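Kelch domain-containing protein (Colletotrichum graminicola M1.001, PDB 5C86) is an AA5-family alcohol oxidase that probably uses copper to oxidise alcohols to aldehydes while reducing dioxygen to hydrogen peroxide. Local coordinates at residues S123-E128 with V455-Y460; W182-G187 with S226-A231. All blocks are in the same frame, centred on the assembly; numbering follows the deposited sequence.

Contact 1 (S123-E128 with V455-Y460); sequences SCTTSE and VAIPGY
Ile-457 and Pro-458 press side by side against the chain where it leaves strand 122-125 at Thr-125, Thr-126 and Ser-127. The tight part is at the isoleucine, whose two branches divide the work. CG2 lies 3.6 Å from Thr-125 O and also meets the methyl CG2 of Thr-125. CD1 reaches on to Ser-127 N at 3.7 Å. The two beta-branched side chains meet at a slant, methyl against methyl. On the threonine, CG2 stands anti to the backbone N (chi1 -60° for OG1), which places the methyl at the isoleucine and swings OG1 off to a hydrogen bond with Leu-78 O. Threonine thus offers one apolar and one polar face. Its carbonyl O, though packed on the isoleucine, has a hydrogen-bond partner of its own in Ser-183 OG. Beside it, the CD-CG edge of the proline ring faces the carbonyls of the turn, with CD 3.7 Å from Thr-126 O and 3.8 Å from Ser-127 O; lacking an N-H, the proline gives these carbonyls only carbon to touch.

Toward Glu-128 the contact loosens. The CB of Glu-128 points away and the residue is partly exposed. Here the chain organises itself: Thr-126 OG1 accepts from Glu-128 N (3.2 Å, 137° at the hydrogen), making an ST turn.

No hydrogen bond joins the two segments. The Kelch region and the Early set domain therefore meet here through shape and dispersion forces, while polar groups such as Thr-125 OG1 and Pro-458 O, which accepts from Arg-417, are satisfied elsewhere.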
# COMPACT_ATOMS: atom_id res chain seq x y z
N SER A 123 -5.11 -6.55 6.16
CA SER A 123 -5.26 -7.69 5.31
C SER A 123 -4.01 -7.79 4.43
O SER A 123 -3.57 -6.75 3.88
CB SER A 123 -6.46 -7.38 4.41
OG SER A 123 -6.70 -8.46 3.51
N CYS A 124 -3.57 -8.99 4.17
CA CYS A 124 -2.49 -9.16 3.19
C CYS A 124 -2.60 -10.47 2.45
O CYS A 124 -3.07 -11.49 2.97
CB CYS A 124 -1.11 -9.09 3.90
SG CYS A 124 -0.77 -10.38 5.16
N THR A 125 -2.08 -10.45 1.22
CA THR A 125 -2.00 -11.56 0.35
C THR A 125 -0.76 -12.33 0.71
O THR A 125 0.36 -11.82 0.67
CB THR A 125 -1.99 -11.13 -1.09
OG1 THR A 125 -3.18 -10.42 -1.35
CG2 THR A 125 -2.01 -12.32 -2.02
N THR A 126 -0.90 -13.65 0.95
CA THR A 126 0.24 -14.43 1.34
C THR A 126 0.95 -15.05 0.12
O THR A 126 0.45 -14.98 -1.01
CB THR A 126 -0.12 -15.58 2.33
OG1 THR A 126 -0.81 -16.61 1.57
CG2 THR A 126 -1.03 -15.06 3.39
N SER A 127 2.06 -15.69 0.40
CA SER A 127 2.82 -16.40 -0.65
C SER A 127 1.99 -17.48 -1.34
O SER A 127 2.27 -17.90 -2.46
CB SER A 127 4.06 -16.99 -0.09
OG SER A 127 3.81 -18.03 0.89
N GLU A 128 0.97 -17.98 -0.64
CA GLU A 128 0.02 -18.96 -1.19
C GLU A 128 -1.12 -18.39 -1.95
O GLU A 128 -1.98 -19.13 -2.45
CB GLU A 128 -0.50 -19.90 -0.06
CG GLU A 128 0.57 -20.64 0.65
CD GLU A 128 0.04 -21.56 1.78
OE1 GLU A 128 -0.98 -21.20 2.42
OE2 GLU A 128 0.71 -22.63 2.05
N VAL A 455 8.75 -13.63 -1.66
CA VAL A 455 9.34 -12.46 -2.22
C VAL A 455 8.39 -11.90 -3.30
O VAL A 455 7.81 -10.81 -3.13
CB VAL A 455 10.73 -12.73 -2.80
CG1 VAL A 455 11.26 -11.50 -3.58
CG2 VAL A 455 11.68 -13.11 -1.66
N ALA A 456 8.11 -12.69 -4.34
CA ALA A 456 7.22 -12.34 -5.41
C ALA A 456 5.86 -12.87 -5.07
O ALA A 456 5.37 -13.91 -5.55
CB ALA A 456 7.73 -12.95 -6.69
N ILE A 457 5.21 -12.17 -4.15
CA ILE A 457 3.81 -12.48 -3.81
C ILE A 457 2.98 -12.49 -5.10
O ILE A 457 3.09 -11.62 -5.92
CB ILE A 457 3.26 -11.43 -2.81
CG1 ILE A 457 4.02 -11.38 -1.48
CG2 ILE A 457 1.78 -11.66 -2.63
CD1 ILE A 457 3.91 -12.66 -0.64
N PRO A 458 2.14 -13.52 -5.31
CA PRO A 458 1.34 -13.57 -6.52
C PRO A 458 0.49 -12.36 -6.76
O PRO A 458 0.06 -11.69 -5.79
CB PRO A 458 0.45 -14.79 -6.35
CG PRO A 458 1.05 -15.53 -5.29
CD PRO A 458 1.90 -14.66 -4.40
N GLY A 459 0.25 -12.08 -8.01
CA GLY A 459 -0.57 -10.96 -8.37
C GLY A 459 0.07 -10.06 -9.39
O GLY A 459 1.13 -10.34 -9.94
N TYR A 460 -0.56 -8.93 -9.62
CA TYR A 460 -0.13 -7.97 -10.59
C TYR A 460 0.98 -7.07 -10.09
O TYR A 460 1.00 -6.62 -8.92
CB TYR A 460 -1.25 -7.09 -11.11
CG TYR A 460 -2.03 -7.66 -12.28
CD1 TYR A 460 -3.06 -8.56 -12.07
CD2 TYR A 460 -1.60 -7.46 -13.53
CE1 TYR A 460 -3.75 -9.10 -13.13
CE2 TYR A 460 -2.25 -7.99 -14.60
CZ TYR A 460 -3.32 -8.81 -14.38
OH TYR A 460 -3.98 -9.30 -15.52

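Contact 2 (W182-G187 with S226-A231)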
# COMPACT_ATOMS: atom_id res chain seq x y z
N TRP A 182 3.46 -7.82 6.67
CA TRP A 182 4.32 -8.09 5.50
C TRP A 182 4.38 -9.58 5.25
O TRP A 182 5.02 -10.26 6.04
CB TRP A 182 5.70 -7.44 5.67
CG TRP A 182 5.60 -5.99 5.61
CD1 TRP A 182 5.60 -5.10 6.63
CD2 TRP A 182 5.28 -5.25 4.43
NE1 TRP A 182 5.33 -3.83 6.16
CE2 TRP A 182 5.14 -3.89 4.82
CE3 TRP A 182 5.06 -5.60 3.12
CZ2 TRP A 182 4.75 -2.92 3.92
CZ3 TRP A 182 4.70 -4.67 2.23
CH2 TRP A 182 4.53 -3.32 2.64
N SER A 183 3.80 -10.02 4.15
CA SER A 183 3.89 -11.42 3.79
C SER A 183 5.28 -11.83 3.40
O SER A 183 6.06 -11.05 2.79
CB SER A 183 2.98 -11.72 2.65
OG SER A 183 1.64 -11.51 3.03
N TRP A 184 5.65 -13.05 3.80
CA TRP A 184 7.00 -13.54 3.59
C TRP A 184 7.01 -15.06 3.22
O TRP A 184 6.00 -15.58 2.81
CB TRP A 184 7.89 -13.14 4.78
CG TRP A 184 9.37 -13.21 4.63
CD1 TRP A 184 10.32 -13.90 5.46
CD2 TRP A 184 10.17 -12.57 3.61
NE1 TRP A 184 11.59 -13.67 5.01
CE2 TRP A 184 11.54 -12.88 3.89
CE3 TRP A 184 9.87 -11.71 2.54
CZ2 TRP A 184 12.56 -12.35 3.15
CZ3 TRP A 184 10.94 -11.17 1.78
CH2 TRP A 184 12.24 -11.54 2.08
N LYS A 185 8.14 -15.70 3.40
CA LYS A 185 8.35 -17.04 2.88
C LYS A 185 7.36 -18.03 3.47
O LYS A 185 7.03 -17.91 4.68
CB LYS A 185 9.77 -17.43 3.14
CG LYS A 185 10.80 -16.56 2.41
CD LYS A 185 12.25 -16.95 2.73
CE LYS A 185 13.24 -15.98 2.05
NZ LYS A 185 14.62 -16.60 2.07
N ASN A 186 6.91 -18.95 2.63
CA ASN A 186 6.16 -20.16 3.08
C ASN A 186 4.98 -19.85 3.99
O ASN A 186 4.80 -20.44 5.08
CB ASN A 186 7.16 -20.98 3.89
CG ASN A 186 6.69 -22.44 4.09
OD1 ASN A 186 5.81 -22.91 3.43
ND2 ASN A 186 7.25 -23.08 5.06
N GLY A 187 4.22 -18.86 3.58
CA GLY A 187 2.96 -18.54 4.20
C GLY A 187 3.11 -17.75 5.46
O GLY A 187 2.12 -17.58 6.15
N SER A 226 4.99 1.90 6.82
CA SER A 226 6.04 0.91 6.48
C SER A 226 5.92 0.46 5.07
O SER A 226 4.79 0.45 4.51
CB SER A 226 6.02 -0.29 7.41
OG SER A 226 4.91 -1.17 7.24
N VAL A 227 7.03 0.09 4.43
CA VAL A 227 7.02 -0.39 3.07
C VAL A 227 8.20 -1.28 2.80
O VAL A 227 9.32 -0.94 3.13
CB VAL A 227 6.90 0.70 1.99
CG1 VAL A 227 8.08 1.61 2.09
CG2 VAL A 227 6.77 0.10 0.62
N MET A 228 7.94 -2.39 2.09
CA MET A 228 8.95 -3.29 1.67
C MET A 228 9.53 -2.78 0.37
O MET A 228 9.00 -3.02 -0.70
CB MET A 228 8.37 -4.68 1.50
CG MET A 228 9.44 -5.73 1.23
SD MET A 228 8.81 -7.40 1.13
CE MET A 228 8.60 -7.72 2.86
N TYR A 229 10.66 -2.11 0.46
CA TYR A 229 11.27 -1.45 -0.67
C TYR A 229 12.27 -2.34 -1.42
O TYR A 229 12.68 -2.00 -2.53
CB TYR A 229 11.93 -0.13 -0.25
CG TYR A 229 13.14 -0.29 0.62
CD1 TYR A 229 14.34 -0.51 0.08
CD2 TYR A 229 13.01 -0.25 1.98
CE1 TYR A 229 15.46 -0.67 0.92
CE2 TYR A 229 14.07 -0.42 2.85
CZ TYR A 229 15.28 -0.65 2.27
OH TYR A 229 16.36 -0.75 3.11
N ASP A 230 12.74 -3.45 -0.83
CA ASP A 230 13.56 -4.39 -1.58
C ASP A 230 13.21 -5.75 -1.05
O ASP A 230 13.79 -6.20 -0.03
CB ASP A 230 15.05 -4.09 -1.47
CG ASP A 230 15.90 -5.09 -2.25
OD1 ASP A 230 15.38 -6.18 -2.65
OD2 ASP A 230 17.08 -4.75 -2.52
N ALA A 231 12.24 -6.41 -1.68
CA ALA A 231 11.77 -7.69 -1.16
C ALA A 231 12.80 -8.81 -1.32
O ALA A 231 12.80 -9.74 -0.51
CB ALA A 231 10.51 -8.04 -1.83
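The indole of Trp-182 meets the strand 226-228 with its edge at Ser-226 and one face under Met-228, and each part of the ring finds a different partner. At its edge, NE1 donates to Ser-226 OG over 2.9 Å; the oxygen sits only 3° out of the ring plane and the bond is fairly straight, 160° at the hydrogen. Serine is small enough to stand beside the ring and polar enough to satisfy the buried N-H. Its OG takes the position between backbone N and carbonyl carbon, turned to the indole. Over one face comes Met-228: its backbone N stands 3.5 Å above the ring plane near the rim, and its CB makes a CH-pi contact, 4.0 Å from the centroid of the six-membered ring of Trp-182. The methionine chain runs back along the indole, against the direction in which the tryptophan side chain leaves its backbone.

Beyond CB, the methionine runs extended before bending at its last torsion (chi3 -78°), which brings CE back to 4.0 Å from Trp-182 CB. The same methyl lies 4.2 Å from Trp-184 CE3, so the flexible thioether fills the gap between two rigid indoles, crossing the second at about a right angle. Trp-184 itself turns its C-H edge to a carbonyl: Ala-231 O lies in the ring plane, 3.2 Å from CH2, while NE1 on the five-membered ring donates to Gly-260 O.

Each segment belongs to the first strand of its own four-stranded antiparallel sheet. Aromatic and aliphatic side chains interleaved between successive sheets are what bind adjacent blades of a beta-propeller, here the seven-bladed Kelch propeller of the galactose oxidase family.

The centres of contacts 1 and 2 lie 9 Å apart, and both segments of contact 2 fall between the two segments of contact 1 in sequence. They meet directly: Thr-125 O is 2.7 Å from Ser-183 OG and Ser-127 OG is 2.8 Å from Gly-187 N, both probable hydrogen bonds, while Ile-457 CD1 packs on Ser-183 CB at 3.6 Å. Segment 182-187 therefore links the blade of 123-128 to that of 226-231. Arg-430 serves both contacts, bonding to Val-455 O and Ser-183 O. Neither contact belongs to the copper site, formed by Tyr-120, His-335 and His-423 and without its metal here, although Tyr-120 shortly precedes segment 123-128 in sequence.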